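Local coordinates for protein putative Type I topoisomerase (Deinococcus radiodurans, PDB 3M4A) that binds DNA and, as a type IB topoisomerase, probably breaks one strand, lets it pass and rejoins it without ATP, at residues A[272-275]-A[276-280]; A[296-300]-A[301-305]; A[224-227]-A[228-232]. One frame throughout, in Å; residues are numbered along the deposited sequence. Where two conformers were deposited one is given.

How the contacts relate
Along the chain the order is contact 3, contact 1, contact 2, and each lies at or near the C-terminal end of a helix: 219-230, 260-278 and 292-299. Contacts 1 and 2 are about 21 Å apart, centre to centre; contact 3 is about 26 Å and about 33 Å from them by the same measure, on the opposite side of the chain's centre from both. None touches another, yet helix 235-254 packs against all three, through Leu226, Val274 and Val303 among others. Contact 3 is the nearest to the bound nucleic acid, about 9 Å at the closest atoms, against about 20 and 19 Å for contacts 1 and 2. None of the three reaches the DNA.

Contact 1: A[272-275]-A[276-280]; sequences KFVA and DDLGN
Ala275 O is gripped by two backbone donors at the last turn of helix 260-278. The stronger bond comes from Asn280 N, 3.1 Å from Ala275 O and nearly straight, with an N-H...O angle of 166°; Gly279 N lies closer to Ala275 O, at 2.9 Å, but its bent approach makes that bond weak. Just before it the i to i+4 ladder still runs: Leu278 N meets Val274 O at 2.9 Å, and Asp277 N meets Phe273 O at 3.1 Å.

The side-chain part of the contact is a pair spaced four residues apart. Val274 holds CG1 opposite its own backbone N (chi1 176°), which places that methyl next to Leu278, the two side chains running alongside each other. Val274 CG1 meets Leu278 CD1 at 3.8 Å, and Leu278 CG rests 3.4 Å from Val274 O, so the leucine packs on the valine's backbone as well as on its branch. Without the leucine's branch, as with an alanine here, Val274 CG1 is likely to lose this neighbour, leaving a gap toward Tyr289 and Arg135, which the leucine also touches.

Asp277 turns its carboxylate to a different partner, its OD2 forming a salt bridge with Arg135. The carbonyls past the ladder are taken up too: Leu278 O accepts from Arg239 and Gly279 O from Arg137.

Gly279, the first residue to leave helical geometry, has phi 71°, a value that favours glycine. With the 6→1 bond from Asn280 N to Ala275 O and, inside it, a weak 5→2 bond of 3.4 Å from Gly279 N to Asp276 O, the turn fits a Schellman motif, the classic C-terminal stop of an alpha-helix.

Contact 2: A[296-300]-A[301-305]; sequences DRYLD and GKVLD
Gly301 N reaches back to Tyr298 O at 2.9 Å, forming the inner bond of a Schellman motif that closes helix 292-299. The donor stands well above the carbonyl plane, not on a lone pair. Gly301 takes the C-prime place with phi of 80°, a value that favours glycine.

Lys302 supplies the outer bond: its N lies 2.9 Å from Arg297 O, and the N-H points at the oxygen at 159°. Its CB then sits 3.6 Å from the same Arg297 O and near the CB of Arg297, so the two side chains start together. They do not end together, for the arginine bends away to a salt bridge with Glu335 and a hydrogen bond with Ser334. The lysine NZ remains 5.4 Å from Asp300 OD2, too far for a salt bridge although the charges are opposite. Lys302 O faces the helix again, with Tyr298 CA 3.4 Å from it in a CA-H...O contact.

Val303 completes the contact with its CG1, which comes to the edge of the Tyr298 ring in the ring plane, 3.9 Å from Tyr298 CD1. With CG anti to its backbone N (chi1 -176°), Tyr298 runs alongside the valine.

Beyond this pair the Tyr298 ring packs into helix 260-278 and its OH bonds to Gly255 O. Val303 rests on Ala252 of helix 235-254, and Leu304 lies between that helix, at Ala248, and helix 323-337, at Ala327 and Leu328.

Contact 3: A[224-227]-A[228-232]; sequences AYLR and EVIGP
With chi1 at -180°, Tyr225 swings its ring along helix 219-230 toward Val229, four residues on; the valine, with CG1 opposite its carbonyl carbon, presents that methyl to the ring. The result is a CH-pi contact in the last turns of an alpha-helix within the catalytic core family region. Val229 CG1 stands 4.3 Å from the centroid of the Tyr225 ring and 18° off the ring normal, which puts it over the face, shifted toward the rim at CZ.

The backbone bonds hold this spacing. Val229 N meets Tyr225 O at 3.0 Å, and Ile230 N meets Leu226 O at 2.8 Å. Gly231 N divides between Leu226 O and Arg227 O, both bonds weak, and the chain then runs through a cis peptide into Pro232.

The polar ends look elsewhere: Tyr225 OH bonds to Asp112 of helix 91-113, and Glu228 makes a salt bridge with Arg121 of helix 120-134. On the apolar side Leu226 and Ile230 share Phe238 of helix 235-254, and Leu226 CB lies 4.2 Å from Ile230 CG1. That branch of Ile230 sits between its own backbone N and carbonyl carbon (chi1 59°), bringing CG1 to 3.2 Å from Leu226 O.

Contact 1: A[272-275]-A[276-280]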
loop_
_atom_site.group_PDB
_atom_site.type_symbol
_atom_site.label_atom_id
_atom_site.label_comp_id
_atom_site.label_asym_id
_atom_site.label_seq_id
_atom_site.Cartn_x
_atom_site.Cartn_y
_atom_site.Cartn_z
ATOM N N LYS A 272 16.256 11.514 -5.836
ATOM C CA LYS A 272 16.062 11.464 -7.281
ATOM C C LYS A 272 15.678 10.055 -7.760
ATOM O O LYS A 272 14.864 9.916 -8.671
ATOM C CB LYS A 272 17.291 12.030 -8.002
ATOM C CG LYS A 272 17.529 13.498 -7.642
ATOM C CD LYS A 272 18.457 14.223 -8.601
ATOM C CE LYS A 272 19.872 13.683 -8.522
ATOM N NZ LYS A 272 20.870 14.654 -9.051
ATOM N N PHE A 273 16.220 9.020 -7.114
ATOM C CA PHE A 273 15.902 7.628 -7.466
ATOM C C PHE A 273 14.450 7.323 -7.121
ATOM O O PHE A 273 13.713 6.781 -7.934
ATOM C CB PHE A 273 16.845 6.660 -6.738
ATOM C CG PHE A 273 16.838 5.263 -7.284
ATOM C CD1 PHE A 273 17.892 4.798 -8.058
ATOM C CD2 PHE A 273 15.787 4.388 -7.000
ATOM C CE1 PHE A 273 17.893 3.513 -8.562
ATOM C CE2 PHE A 273 15.781 3.080 -7.498
ATOM C CZ PHE A 273 16.833 2.649 -8.292
ATOM N N VAL A 274 14.045 7.671 -5.905
ATOM C CA VAL A 274 12.672 7.426 -5.473
ATOM C C VAL A 274 11.690 8.289 -6.284
ATOM O O VAL A 274 10.574 7.856 -6.599
ATOM C CB VAL A 274 12.524 7.655 -3.946
ATOM C CG1 VAL A 274 11.063 7.499 -3.492
ATOM C CG2 VAL A 274 13.431 6.699 -3.193
ATOM N N ALA A 275 12.103 9.517 -6.605
ATOM C CA ALA A 275 11.287 10.425 -7.408
ATOM C C ALA A 275 10.975 9.811 -8.764
ATOM O O ALA A 275 9.844 9.893 -9.235
ATOM C CB ALA A 275 11.998 11.764 -7.592
ATOM N N ASP A 276 11.978 9.190 -9.371
ATOM C CA ASP A 276 11.799 8.499 -10.637
ATOM C C ASP A 276 10.847 7.304 -10.511
ATOM O O ASP A 276 9.979 7.089 -11.352
ATOM C CB ASP A 276 13.148 8.042 -11.178
ATOM C CG ASP A 276 13.077 7.679 -12.631
ATOM O OD1 ASP A 276 12.940 8.603 -13.464
ATOM O OD2 ASP A 276 13.130 6.475 -12.927
ATOM N N ASP A 277 11.015 6.517 -9.457
ATOM C CA ASP A 277 10.089 5.434 -9.176
ATOM C C ASP A 277 8.641 5.918 -9.039
ATOM O O ASP A 277 7.727 5.313 -9.596
ATOM C CB ASP A 277 10.549 4.713 -7.908
ATOM C CG ASP A 277 9.682 3.551 -7.569
ATOM O OD1 ASP A 277 10.028 2.404 -7.941
ATOM O OD2 ASP A 277 8.624 3.810 -6.959
ATOM N N LEU A 278 8.439 6.995 -8.283
ATOM C CA LEU A 278 7.087 7.494 -7.983
ATOM C C LEU A 278 6.486 8.350 -9.103
ATOM O O LEU A 278 5.271 8.602 -9.113
ATOM C CB LEU A 278 7.101 8.318 -6.700
ATOM C CG LEU A 278 7.394 7.547 -5.408
ATOM C CD1 LEU A 278 7.463 8.487 -4.212
ATOM C CD2 LEU A 278 6.334 6.473 -5.156
ATOM N N GLY A 279 7.326 8.791 -10.030
ATOM C CA GLY A 279 6.878 9.664 -11.119
ATOM C C GLY A 279 6.530 11.063 -10.637
ATOM O O GLY A 279 5.562 11.679 -11.102
ATOM N N ASN A 280 7.333 11.573 -9.709
ATOM C CA ASN A 280 7.171 12.894 -9.112
ATOM C C ASN A 280 8.462 13.682 -9.201
ATOM O O ASN A 280 9.516 13.116 -9.468
ATOM C CB ASN A 280 6.807 12.760 -7.639
ATOM C CG ASN A 280 5.370 12.359 -7.431
ATOM O OD1 ASN A 280 5.096 11.289 -6.939
ATOM N ND2 ASN A 280 4.448 13.224 -7.816
#

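Contact 2: A[296-300]-A[301-305]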
loop_
_atom_site.group_PDB
_atom_site.type_symbol
_atom_site.label_atom_id
_atom_site.label_comp_id
_atom_site.label_asym_id
_atom_site.label_seq_id
_atom_site.Cartn_x
_atom_site.Cartn_y
_atom_site.Cartn_z
ATOM N N ASP A 296 17.293 11.400 8.808
ATOM C CA ASP A 296 17.901 11.663 10.132
ATOM C C ASP A 296 18.785 10.502 10.580
ATOM O O ASP A 296 19.955 10.683 10.942
ATOM C CB ASP A 296 16.844 11.898 11.213
ATOM C CG ASP A 296 16.089 13.206 11.051
ATOM O OD1 ASP A 296 16.575 14.138 10.364
ATOM O OD2 ASP A 296 14.990 13.280 11.622
ATOM N N ARG A 297 18.248 9.284 10.528
ATOM C CA ARG A 297 19.040 8.136 10.933
ATOM C C ARG A 297 20.276 7.956 10.062
ATOM O O ARG A 297 21.377 7.706 10.570
ATOM C CB ARG A 297 18.181 6.868 10.971
ATOM C CG ARG A 297 17.055 6.923 11.972
ATOM C CD ARG A 297 17.490 7.031 13.441
ATOM N NE ARG A 297 16.278 7.114 14.234
ATOM C CZ ARG A 297 15.599 8.238 14.478
ATOM N NH1 ARG A 297 16.049 9.408 14.031
ATOM N NH2 ARG A 297 14.473 8.206 15.170
ATOM N N TYR A 298 20.120 8.113 8.749
ATOM C CA TYR A 298 21.251 7.997 7.838
ATOM C C TYR A 298 22.362 8.983 8.194
ATOM O O TYR A 298 23.536 8.627 8.213
ATOM C CB TYR A 298 20.797 8.209 6.392
ATOM C CG TYR A 298 21.912 8.014 5.404
ATOM C CD1 TYR A 298 22.412 6.740 5.137
ATOM C CD2 TYR A 298 22.501 9.106 4.758
ATOM C CE1 TYR A 298 23.447 6.553 4.240
ATOM C CE2 TYR A 298 23.532 8.933 3.853
ATOM C CZ TYR A 298 24.007 7.661 3.596
ATOM O OH TYR A 298 25.043 7.476 2.707
ATOM N N LEU A 299 21.979 10.213 8.490
ATOM C CA LEU A 299 22.937 11.266 8.847
ATOM C C LEU A 299 23.665 10.999 10.171
ATOM O O LEU A 299 24.774 11.507 10.386
ATOM C CB LEU A 299 22.237 12.628 8.876
ATOM C CG LEU A 299 21.870 13.136 7.479
ATOM C CD1 LEU A 299 20.979 14.362 7.553
ATOM C CD2 LEU A 299 23.104 13.421 6.664
ATOM N N ASP A 300 23.058 10.183 11.024
ATOM C CA ASP A 300 23.675 9.703 12.258
ATOM C C ASP A 300 24.348 8.329 12.094
ATOM O O ASP A 300 24.725 7.703 13.091
ATOM C CB ASP A 300 22.618 9.648 13.371
ATOM C CG ASP A 300 22.269 11.031 13.926
ATOM O OD1 ASP A 300 23.031 11.984 13.685
ATOM O OD2 ASP A 300 21.237 11.153 14.600
ATOM N N GLY A 301 24.471 7.852 10.852
ATOM C CA GLY A 301 25.190 6.615 10.533
ATOM C C GLY A 301 24.410 5.330 10.776
ATOM O O GLY A 301 25.004 4.261 10.970
ATOM N N LYS A 302 23.081 5.423 10.750
ATOM C CA LYS A 302 22.229 4.271 11.016
ATOM C C LYS A 302 21.328 3.990 9.822
ATOM O O LYS A 302 20.764 4.909 9.242
ATOM C CB LYS A 302 21.390 4.510 12.260
ATOM C CG LYS A 302 22.238 4.675 13.539
ATOM C CD LYS A 302 21.391 5.119 14.710
ATOM C CE LYS A 302 22.197 5.111 16.015
ATOM N NZ LYS A 302 21.889 6.318 16.812
ATOM N N VAL A 303 21.193 2.716 9.481
ATOM C CA VAL A 303 20.400 2.296 8.308
ATOM C C VAL A 303 19.521 1.113 8.705
ATOM O O VAL A 303 19.550 0.670 9.869
ATOM C CB VAL A 303 21.305 1.930 7.123
ATOM C CG1 VAL A 303 22.028 3.193 6.607
ATOM C CG2 VAL A 303 22.318 0.848 7.508
ATOM N N LEU A 304 18.726 0.589 7.768
ATOM C CA LEU A 304 17.790 -0.501 8.105
ATOM C C LEU A 304 18.471 -1.663 8.839
ATOM O O LEU A 304 17.908 -2.203 9.779
ATOM C CB LEU A 304 17.117 -1.051 6.846
ATOM C CG LEU A 304 16.099 -0.142 6.171
ATOM C CD1 LEU A 304 15.591 -0.806 4.874
ATOM C CD2 LEU A 304 14.944 0.204 7.116
ATOM N N ASP A 305 19.684 -2.015 8.405
ATOM C CA ASP A 305 20.467 -3.106 9.017
ATOM C C ASP A 305 20.556 -2.994 10.546
ATOM O O ASP A 305 20.621 -4.001 11.248
ATOM C CB ASP A 305 21.920 -3.110 8.520
ATOM C CG ASP A 305 22.068 -2.939 7.013
ATOM O OD1 ASP A 305 21.061 -2.906 6.280
ATOM O OD2 ASP A 305 23.241 -2.825 6.569
#

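Contact 3: A[224-227]-A[228-232]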
loop_
_atom_site.group_PDB
_atom_site.type_symbol
_atom_site.label_atom_id
_atom_site.label_comp_id
_atom_site.label_asym_id
_atom_site.label_seq_id
_atom_site.Cartn_x
_atom_site.Cartn_y
_atom_site.Cartn_z
ATOM N N ALA A 224 -13.301 0.980 -2.837
ATOM C CA ALA A 224 -14.190 0.357 -1.839
ATOM C C ALA A 224 -13.570 -0.870 -1.175
ATOM O O ALA A 224 -13.721 -1.086 0.030
ATOM C CB ALA A 224 -15.539 -0.011 -2.477
ATOM N N TYR A 225 -12.869 -1.674 -1.973
ATOM C CA TYR A 225 -12.137 -2.834 -1.478
ATOM C C TYR A 225 -11.061 -2.390 -0.491
ATOM O O TYR A 225 -10.925 -2.970 0.592
ATOM C CB TYR A 225 -11.534 -3.595 -2.662
ATOM C CG TYR A 225 -10.737 -4.838 -2.303
ATOM C CD1 TYR A 225 -11.378 -6.029 -2.013
ATOM C CD2 TYR A 225 -9.347 -4.809 -2.242
ATOM C CE1 TYR A 225 -10.673 -7.169 -1.684
ATOM C CE2 TYR A 225 -8.620 -5.938 -1.916
ATOM C CZ TYR A 225 -9.287 -7.125 -1.646
ATOM O OH TYR A 225 -8.610 -8.272 -1.305
ATOM N N LEU A 226 -10.303 -1.362 -0.871
ATOM C CA LEU A 226 -9.274 -0.794 0.008
ATOM C C LEU A 226 -9.876 -0.259 1.314
ATOM O O LEU A 226 -9.338 -0.495 2.392
ATOM C CB LEU A 226 -8.479 0.307 -0.697
ATOM C CG LEU A 226 -7.598 -0.134 -1.868
ATOM C CD1 LEU A 226 -6.908 1.046 -2.523
ATOM C CD2 LEU A 226 -6.583 -1.175 -1.385
ATOM N N ARG A 227 -11.016 0.425 1.237
ATOM C CA ARG A 227 -11.680 0.858 2.468
ATOM C C ARG A 227 -11.920 -0.317 3.412
ATOM O O ARG A 227 -11.666 -0.210 4.612
ATOM C CB ARG A 227 -12.996 1.582 2.169
ATOM C CG ARG A 227 -12.808 2.986 1.629
ATOM C CD ARG A 227 -14.052 3.862 1.817
ATOM N NE ARG A 227 -15.249 3.281 1.209
ATOM C CZ ARG A 227 -15.521 3.269 -0.100
ATOM N NH1 ARG A 227 -14.680 3.798 -0.979
ATOM N NH2 ARG A 227 -16.649 2.714 -0.534
ATOM N N GLU A 228 -12.369 -1.445 2.863
ATOM C CA GLU A 228 -12.568 -2.650 3.652
ATOM C C GLU A 228 -11.277 -3.166 4.272
ATOM O O GLU A 228 -11.252 -3.447 5.467
ATOM C CB GLU A 228 -13.201 -3.777 2.832
ATOM C CG GLU A 228 -13.351 -5.060 3.648
ATOM C CD GLU A 228 -13.792 -6.255 2.842
ATOM O OE1 GLU A 228 -14.361 -6.056 1.760
ATOM O OE2 GLU A 228 -13.555 -7.402 3.292
ATOM N N VAL A 229 -10.216 -3.291 3.471
ATOM C CA VAL A 229 -9.025 -4.017 3.924
ATOM C C VAL A 229 -7.979 -3.154 4.628
ATOM O O VAL A 229 -7.168 -3.694 5.373
ATOM C CB VAL A 229 -8.358 -4.848 2.797
ATOM C CG1 VAL A 229 -9.346 -5.901 2.252
ATOM C CG2 VAL A 229 -7.842 -3.955 1.679
ATOM N N ILE A 230 -7.987 -1.839 4.394
ATOM C CA ILE A 230 -7.057 -0.930 5.084
ATOM C C ILE A 230 -7.639 0.375 5.664
ATOM O O ILE A 230 -6.923 1.103 6.346
ATOM C CB ILE A 230 -5.828 -0.542 4.193
ATOM C CG1 ILE A 230 -6.262 0.140 2.892
ATOM C CG2 ILE A 230 -4.981 -1.762 3.930
ATOM C CD1 ILE A 230 -5.155 0.922 2.177
ATOM N N GLY A 231 -8.905 0.689 5.399
ATOM C CA GLY A 231 -9.488 1.942 5.925
ATOM C C GLY A 231 -9.266 2.072 7.426
ATOM O O GLY A 231 -9.371 1.090 8.138
ATOM N N PRO A 232 -8.954 3.282 7.928
ATOM C CA PRO A 232 -8.956 4.590 7.293
ATOM C C PRO A 232 -7.744 4.931 6.417
ATOM O O PRO A 232 -7.700 6.014 5.836
ATOM C CB PRO A 232 -9.003 5.540 8.495
ATOM C CG PRO A 232 -8.263 4.835 9.532
ATOM C CD PRO A 232 -8.540 3.375 9.343
#